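PDB 3DDD: putative Acetyltransferase from Pyrococcus horikoshii, which binds coenzyme A and probably transfers acyl groups, as other members of the GNAT family do. Local coordinates for residues Asn165-Trp170 against Asp182-Leu187; Leu58-Asp63 against Leu187-Arg192. One frame throughout, in Å; residues are numbered along the deposited sequence.

In the fold
Helix 184-192 is shared by both contacts; Leu187 lies in both but touches across only in interaction 1. Interaction 1 joins residues 165-170, which lead into helix 169-179, to the start of helix 184-192 in the C-terminal part of the chain, and is wholly apolar, a single isoleucine reaching a partly buried patch. Interaction 2 carries another flank of the helix across to the end of helix 47-60 in the N-terminal GNAT region; there a small apolar contact inside gives way to a salt bridge between the exposed side chains of Glu59 and Arg192, with two waters bridging. The two sites also meet directly, since Arg185 NH2 probably donates a hydrogen bond to Val60 O.

Interaction 1: residues Asn165-Trp170 against Asp182-Leu187; sequences NKIPNW and DRIRVL
Ile167 reaches across to Ile184 and Leu187 in the C-terminal part of this GNAT-family chain, where the loop leading into helix 169-179 passes the first turn of helix 184-192. The backbones stay well apart, with 8.5 Å between the CA atoms of Ile167 and Ile184, and side chains alone bridge the gap. Nearly all of the work falls to one methyl group. Ile167 has CG1 beside its backbone N (chi1 -58°), and its chain then runs extended to CD1 (chi2 178°), which carries that methyl to the full reach of the residue. CD1 lies 3.8 Å from Ile184 CG2, the branch methyl, while the two isoleucine side chains run past each other in opposite directions. The same CD1 rests 3.9 Å from Leu187 CB, at the root of a leucine side chain that is modelled in two conformers. One methyl therefore touches residues about a single helical turn apart. Lys172 of helix 169-179 touches both isoleucines, and Ile167 also packs on Leu197 of strand 196-200, so Ile167 sits between helix 184-192, helix 169-179 and strand 196-200. The start of helix 184-192 is held by an Asx turn. Arg183 occupies the N-cap position, and just before it Asp182 folds back on the chain. Its carboxylate takes up the backbone N-H of Ile184, with Asp182 OD1 met nearly along its C-O axis by Ile184 N at 3.0 Å.

Interaction 2: residues Leu58-Asp63 against Leu187-Arg192; sequences LEVQPD and LEAYMR
The last turn of helix 47-60 comes alongside helix 184-192 with 7.0 Å between the CA atoms of Val60 and Ala189, a close approach consistent with the small side chain of Ala189. This is a helix-helix contact between the two GNAT regions of the chain, distant in sequence and away from the coenzyme A site. On its buried side Val60 CG2 lies 3.9 Å from Ala189 CB; Val60 also packs on Phe81 of strand 73-82, while Ile56 touches Ala189 from one turn earlier in helix 47-60. The exposed side chains of Glu59 and Arg192 add a salt bridge. The arginine chain bends at chi3 (-72°), which turns its guanidinium back over its own helix, so that Ala189 CA and Glu188 O lie over one face, toward its margin, and the edge is presented to Glu59. Arg192 NH2 makes a fairly straight bond to Glu59 OE1 at 2.9 Å, whereas the one from Arg192 NE to the same oxygen is weak. The acceptor sits close to the guanidinium plane, but NH2 meets it from above the carboxylate plane, 38° out; the two flat groups are tilted by 33° rather than coplanar. Glu59 OE2 has a second cationic partner in Arg193, so two arginines share the carboxylate and would probably favour its ionised form. Water supplements the direct bonds. Water 1 donates to Glu59 OE2 and accepts from Arg192 NE, linking the same two side chains by a second route. Water 2 instead ties carboxylate to backbone, donating to Glu59 OE1 at 2.6 Å and to Ala189 O at 2.8 Å.

Interaction 1: residues Asn165-Trp170 against Asp182-Leu187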
loop_
_atom_site.group_PDB
_atom_site.type_symbol
_atom_site.label_atom_id
_atom_site.label_comp_id
_atom_site.label_asym_id
_atom_site.label_seq_id
_atom_site.Cartn_x
_atom_site.Cartn_y
_atom_site.Cartn_z
ATOM N N ASN A 165 -21.489 -3.117 -7.378
ATOM C CA ASN A 165 -21.171 -1.680 -7.369
ATOM C C ASN A 165 -21.129 -1.036 -5.951
ATOM O O ASN A 165 -20.599 0.066 -5.792
ATOM C CB ASN A 165 -22.120 -0.904 -8.308
ATOM C CG ASN A 165 -21.892 -1.217 -9.813
ATOM O OD1 ASN A 165 -20.787 -1.551 -10.256
ATOM N ND2 ASN A 165 -22.951 -1.074 -10.595
ATOM N N LYS A 166 -21.672 -1.720 -4.938
ATOM C CA LYS A 166 -21.642 -1.251 -3.547
ATOM C C LYS A 166 -21.021 -2.367 -2.707
ATOM O O LYS A 166 -21.250 -3.543 -2.973
ATOM C CB LYS A 166 -23.062 -0.960 -3.013
ATOM C CG LYS A 166 -23.718 0.355 -3.498
ATOM N N ILE A 167 -20.244 -1.983 -1.694
ATOM C CA ILE A 167 -19.620 -2.929 -0.819
ATOM C C ILE A 167 -20.696 -3.498 0.104
ATOM O O ILE A 167 -21.334 -2.728 0.802
ATOM C CB ILE A 167 -18.529 -2.271 0.046
ATOM C CG1 ILE A 167 -17.462 -1.616 -0.839
ATOM C CG2 ILE A 167 -17.915 -3.318 0.960
ATOM C CD1 ILE A 167 -16.384 -0.907 -0.113
ATOM N N PRO A 168 -20.931 -4.831 0.078
ATOM C CA PRO A 168 -21.845 -5.420 1.072
ATOM C C PRO A 168 -21.231 -5.608 2.448
ATOM O O PRO A 168 -20.004 -5.676 2.590
ATOM C CB PRO A 168 -22.195 -6.796 0.491
ATOM C CG PRO A 168 -21.125 -7.121 -0.484
ATOM C CD PRO A 168 -20.430 -5.828 -0.881
ATOM N N ASN A 169 -22.093 -5.748 3.445
ATOM C CA ASN A 169 -21.645 -5.878 4.817
ATOM C C ASN A 169 -20.784 -7.110 5.032
ATOM O O ASN A 169 -19.870 -7.056 5.830
ATOM C CB ASN A 169 -22.825 -5.859 5.806
ATOM C CG ASN A 169 -23.407 -4.458 6.012
ATOM O OD1 ASN A 169 -22.691 -3.451 5.989
ATOM N ND2 ASN A 169 -24.713 -4.393 6.242
ATOM N N TRP A 170 -21.077 -8.216 4.346
ATOM C CA TRP A 170 -20.289 -9.437 4.537
ATOM C C TRP A 170 -18.864 -9.257 4.018
ATOM O O TRP A 170 -17.957 -9.953 4.476
ATOM C CB TRP A 170 -20.947 -10.682 3.897
ATOM C CG TRP A 170 -21.021 -10.664 2.407
ATOM C CD1 TRP A 170 -22.089 -10.263 1.639
ATOM C CD2 TRP A 170 -20.002 -11.070 1.484
ATOM N NE1 TRP A 170 -21.795 -10.381 0.306
ATOM C CE2 TRP A 170 -20.518 -10.863 0.177
ATOM C CE3 TRP A 170 -18.693 -11.572 1.628
ATOM C CZ2 TRP A 170 -19.784 -11.167 -0.973
ATOM C CZ3 TRP A 170 -17.954 -11.857 0.486
ATOM C CH2 TRP A 170 -18.503 -11.656 -0.802
ATOM N N ASP A 182 -10.316 -1.700 9.969
ATOM C CA ASP A 182 -11.271 -1.109 9.044
ATOM C C ASP A 182 -10.551 -0.230 8.025
ATOM O O ASP A 182 -10.048 0.855 8.374
ATOM C CB ASP A 182 -12.332 -0.305 9.822
ATOM C CG ASP A 182 -13.344 0.411 8.905
ATOM O OD1 ASP A 182 -13.158 0.422 7.669
ATOM O OD2 ASP A 182 -14.317 0.996 9.430
ATOM N N ARG A 183 -10.506 -0.708 6.772
ATOM C CA ARG A 183 -9.949 0.058 5.643
ATOM C C ARG A 183 -10.960 0.211 4.500
ATOM O O ARG A 183 -10.591 0.383 3.352
ATOM C CB ARG A 183 -8.693 -0.613 5.098
ATOM C CG ARG A 183 -8.914 -2.088 4.752
ATOM C CD ARG A 183 -8.090 -2.555 3.636
ATOM N NE ARG A 183 -8.171 -3.997 3.590
ATOM C CZ ARG A 183 -7.175 -4.821 3.310
ATOM N NH1 ARG A 183 -6.022 -4.362 2.929
ATOM N NH2 ARG A 183 -7.379 -6.135 3.349
ATOM N N ILE A 184 -12.241 0.185 4.822
ATOM C CA ILE A 184 -13.286 0.206 3.816
ATOM C C ILE A 184 -13.241 1.502 3.019
ATOM O O ILE A 184 -13.616 1.518 1.841
ATOM C CB ILE A 184 -14.673 0.003 4.479
ATOM C CG1 ILE A 184 -14.763 -1.407 5.069
ATOM C CG2 ILE A 184 -15.854 0.311 3.484
ATOM C CD1 ILE A 184 -14.316 -2.552 4.129
ATOM N N ARG A 185 -12.794 2.588 3.649
ATOM C CA ARG A 185 -12.713 3.881 2.961
ATOM C C ARG A 185 -11.677 3.866 1.843
ATOM O O ARG A 185 -11.781 4.577 0.872
ATOM C CB ARG A 185 -12.482 5.025 3.954
ATOM C CG ARG A 185 -11.072 5.173 4.467
ATOM C CD ARG A 185 -10.961 6.502 5.239
ATOM N NE ARG A 185 -9.580 6.923 5.363
ATOM C CZ ARG A 185 -8.712 6.394 6.222
ATOM N NH1 ARG A 185 -9.087 5.438 7.050
ATOM N NH2 ARG A 185 -7.446 6.812 6.243
ATOM N N VAL A 186 -10.687 3.006 1.965
ATOM C CA VAL A 186 -9.700 2.825 0.920
ATOM C C VAL A 186 -10.326 2.082 -0.275
ATOM O O VAL A 186 -10.239 2.533 -1.430
ATOM C CB VAL A 186 -8.448 2.102 1.501
ATOM C CG1 VAL A 186 -7.339 2.033 0.480
ATOM C CG2 VAL A 186 -7.970 2.889 2.713
ATOM N N LEU A 187 -10.966 0.949 0.001
ATOM C CA LEU A 187 -11.708 0.228 -1.043
ATOM C C LEU A 187 -12.658 1.174 -1.784
ATOM O O LEU A 187 -12.652 1.227 -2.996
ATOM C CB LEU A 187 -12.486 -0.965 -0.454
ATOM C CG LEU A 187 -11.676 -2.261 -0.327
ATOM C CD1 LEU A 187 -10.603 -2.144 0.753
ATOM C CD2 LEU A 187 -12.612 -3.404 -0.040
#

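Interaction 2: residues Leu58-Asp63 against Leu187-Arg192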
loop_
_atom_site.group_PDB
_atom_site.type_symbol
_atom_site.label_atom_id
_atom_site.label_comp_id
_atom_site.label_asym_id
_atom_site.label_seq_id
_atom_site.Cartn_x
_atom_site.Cartn_y
_atom_site.Cartn_z
ATOM N N LEU A 58 -4.302 10.820 -1.167
ATOM C CA LEU A 58 -4.738 12.028 -0.486
ATOM C C LEU A 58 -6.241 12.046 -0.153
ATOM O O LEU A 58 -6.635 12.736 0.768
ATOM C CB LEU A 58 -4.346 13.299 -1.266
ATOM C CG LEU A 58 -2.859 13.632 -1.372
ATOM C CD1 LEU A 58 -2.618 14.935 -2.153
ATOM C CD2 LEU A 58 -2.207 13.680 0.005
ATOM N N GLU A 59 -7.086 11.343 -0.901
ATOM C CA GLU A 59 -8.467 11.135 -0.467
ATOM C C GLU A 59 -8.543 10.243 0.786
ATOM O O GLU A 59 -9.348 10.468 1.671
ATOM C CB GLU A 59 -9.308 10.490 -1.574
ATOM C CG GLU A 59 -10.022 11.481 -2.443
ATOM C CD GLU A 59 -10.908 10.830 -3.488
ATOM O OE1 GLU A 59 -11.378 9.673 -3.283
ATOM O OE2 GLU A 59 -11.131 11.497 -4.529
ATOM N N VAL A 60 -7.739 9.187 0.810
ATOM C CA VAL A 60 -7.689 8.281 1.951
ATOM C C VAL A 60 -7.163 9.027 3.193
ATOM O O VAL A 60 -7.707 8.890 4.294
ATOM C CB VAL A 60 -6.873 7.013 1.586
ATOM C CG1 VAL A 60 -6.638 6.110 2.778
ATOM C CG2 VAL A 60 -7.615 6.237 0.448
ATOM N N GLN A 61 -6.135 9.847 3.024
ATOM C CA GLN A 61 -5.557 10.563 4.162
ATOM C C GLN A 61 -5.134 11.955 3.748
ATOM O O GLN A 61 -3.984 12.185 3.377
ATOM C CB GLN A 61 -4.401 9.771 4.767
ATOM C CG GLN A 61 -4.044 10.196 6.212
ATOM C CD GLN A 61 -5.113 9.827 7.234
ATOM O OE1 GLN A 61 -5.462 8.662 7.387
ATOM N NE2 GLN A 61 -5.618 10.825 7.949
ATOM N N PRO A 62 -6.098 12.896 3.731
ATOM C CA PRO A 62 -5.801 14.251 3.227
ATOM C C PRO A 62 -4.623 14.962 3.863
ATOM O O PRO A 62 -3.928 15.732 3.186
ATOM C CB PRO A 62 -7.115 15.010 3.453
ATOM C CG PRO A 62 -8.183 13.924 3.385
ATOM C CD PRO A 62 -7.533 12.714 4.064
ATOM N N ASP A 63 -4.416 14.719 5.148
ATOM C CA ASP A 63 -3.316 15.290 5.918
ATOM C C ASP A 63 -2.229 14.255 6.171
ATOM O O ASP A 63 -1.500 14.311 7.161
ATOM C CB ASP A 63 -3.823 15.827 7.265
ATOM C CG ASP A 63 -4.598 14.774 8.091
ATOM O OD1 ASP A 63 -4.833 13.637 7.619
ATOM O OD2 ASP A 63 -4.999 15.102 9.225
ATOM N N LEU A 187 -10.966 0.949 0.001
ATOM C CA LEU A 187 -11.708 0.228 -1.043
ATOM C C LEU A 187 -12.658 1.174 -1.784
ATOM O O LEU A 187 -12.652 1.227 -2.996
ATOM C CB LEU A 187 -12.486 -0.965 -0.454
ATOM C CG LEU A 187 -11.676 -2.261 -0.327
ATOM C CD1 LEU A 187 -10.603 -2.144 0.753
ATOM C CD2 LEU A 187 -12.612 -3.404 -0.040
ATOM N N GLU A 188 -13.441 1.939 -1.037
ATOM C CA GLU A 188 -14.368 2.912 -1.617
ATOM C C GLU A 188 -13.720 3.946 -2.550
ATOM O O GLU A 188 -14.301 4.297 -3.564
ATOM C CB GLU A 188 -15.077 3.670 -0.488
ATOM C CG GLU A 188 -16.278 2.970 0.092
ATOM C CD GLU A 188 -16.716 3.531 1.462
ATOM O OE1 GLU A 188 -16.070 4.460 2.001
ATOM O OE2 GLU A 188 -17.718 3.038 2.002
ATOM N N ALA A 189 -12.561 4.466 -2.151
ATOM C CA ALA A 189 -11.835 5.484 -2.924
ATOM C C ALA A 189 -11.379 4.932 -4.263
ATOM O O ALA A 189 -11.521 5.584 -5.292
ATOM C CB ALA A 189 -10.618 6.046 -2.100
ATOM N N TYR A 190 -10.866 3.708 -4.252
ATOM C CA TYR A 190 -10.521 2.990 -5.473
ATOM C C TYR A 190 -11.712 2.694 -6.382
ATOM O O TYR A 190 -11.612 2.794 -7.609
ATOM C CB TYR A 190 -9.790 1.686 -5.143
ATOM C CG TYR A 190 -8.324 1.896 -4.897
ATOM C CD1 TYR A 190 -7.434 1.970 -5.956
ATOM C CD2 TYR A 190 -7.830 2.041 -3.611
ATOM C CE1 TYR A 190 -6.085 2.182 -5.751
ATOM C CE2 TYR A 190 -6.486 2.248 -3.374
ATOM C CZ TYR A 190 -5.610 2.319 -4.448
ATOM O OH TYR A 190 -4.280 2.526 -4.217
HETATM N N MSE A 191 -12.824 2.314 -5.783
HETATM C CA MSE A 191 -14.035 2.065 -6.520
HETATM C C MSE A 191 -14.591 3.352 -7.121
HETATM O O MSE A 191 -15.175 3.306 -8.212
HETATM C CB MSE A 191 -15.064 1.347 -5.663
HETATM C CG MSE A 191 -14.708 -0.086 -5.372
HETATM SE SE MSE A 191 -15.784 -0.907 -3.956
HETATM C CE MSE A 191 -17.495 -0.924 -4.935
ATOM N N ARG A 192 -14.392 4.506 -6.485
ATOM C CA ARG A 192 -14.758 5.772 -7.184
ATOM C C ARG A 192 -13.974 5.978 -8.490
ATOM O O ARG A 192 -14.468 6.657 -9.403
ATOM C CB ARG A 192 -14.629 6.988 -6.280
ATOM C CG ARG A 192 -15.705 7.009 -5.159
ATOM C CD ARG A 192 -15.782 8.360 -4.455
ATOM N NE ARG A 192 -14.614 8.587 -3.607
ATOM C CZ ARG A 192 -14.507 8.091 -2.380
ATOM N NH1 ARG A 192 -15.491 7.355 -1.888
ATOM N NH2 ARG A 192 -13.416 8.305 -1.653
HETATM O O HOH W 1 -13.562 10.609 -5.507
HETATM O O HOH W 2 -11.266 8.335 -5.556
#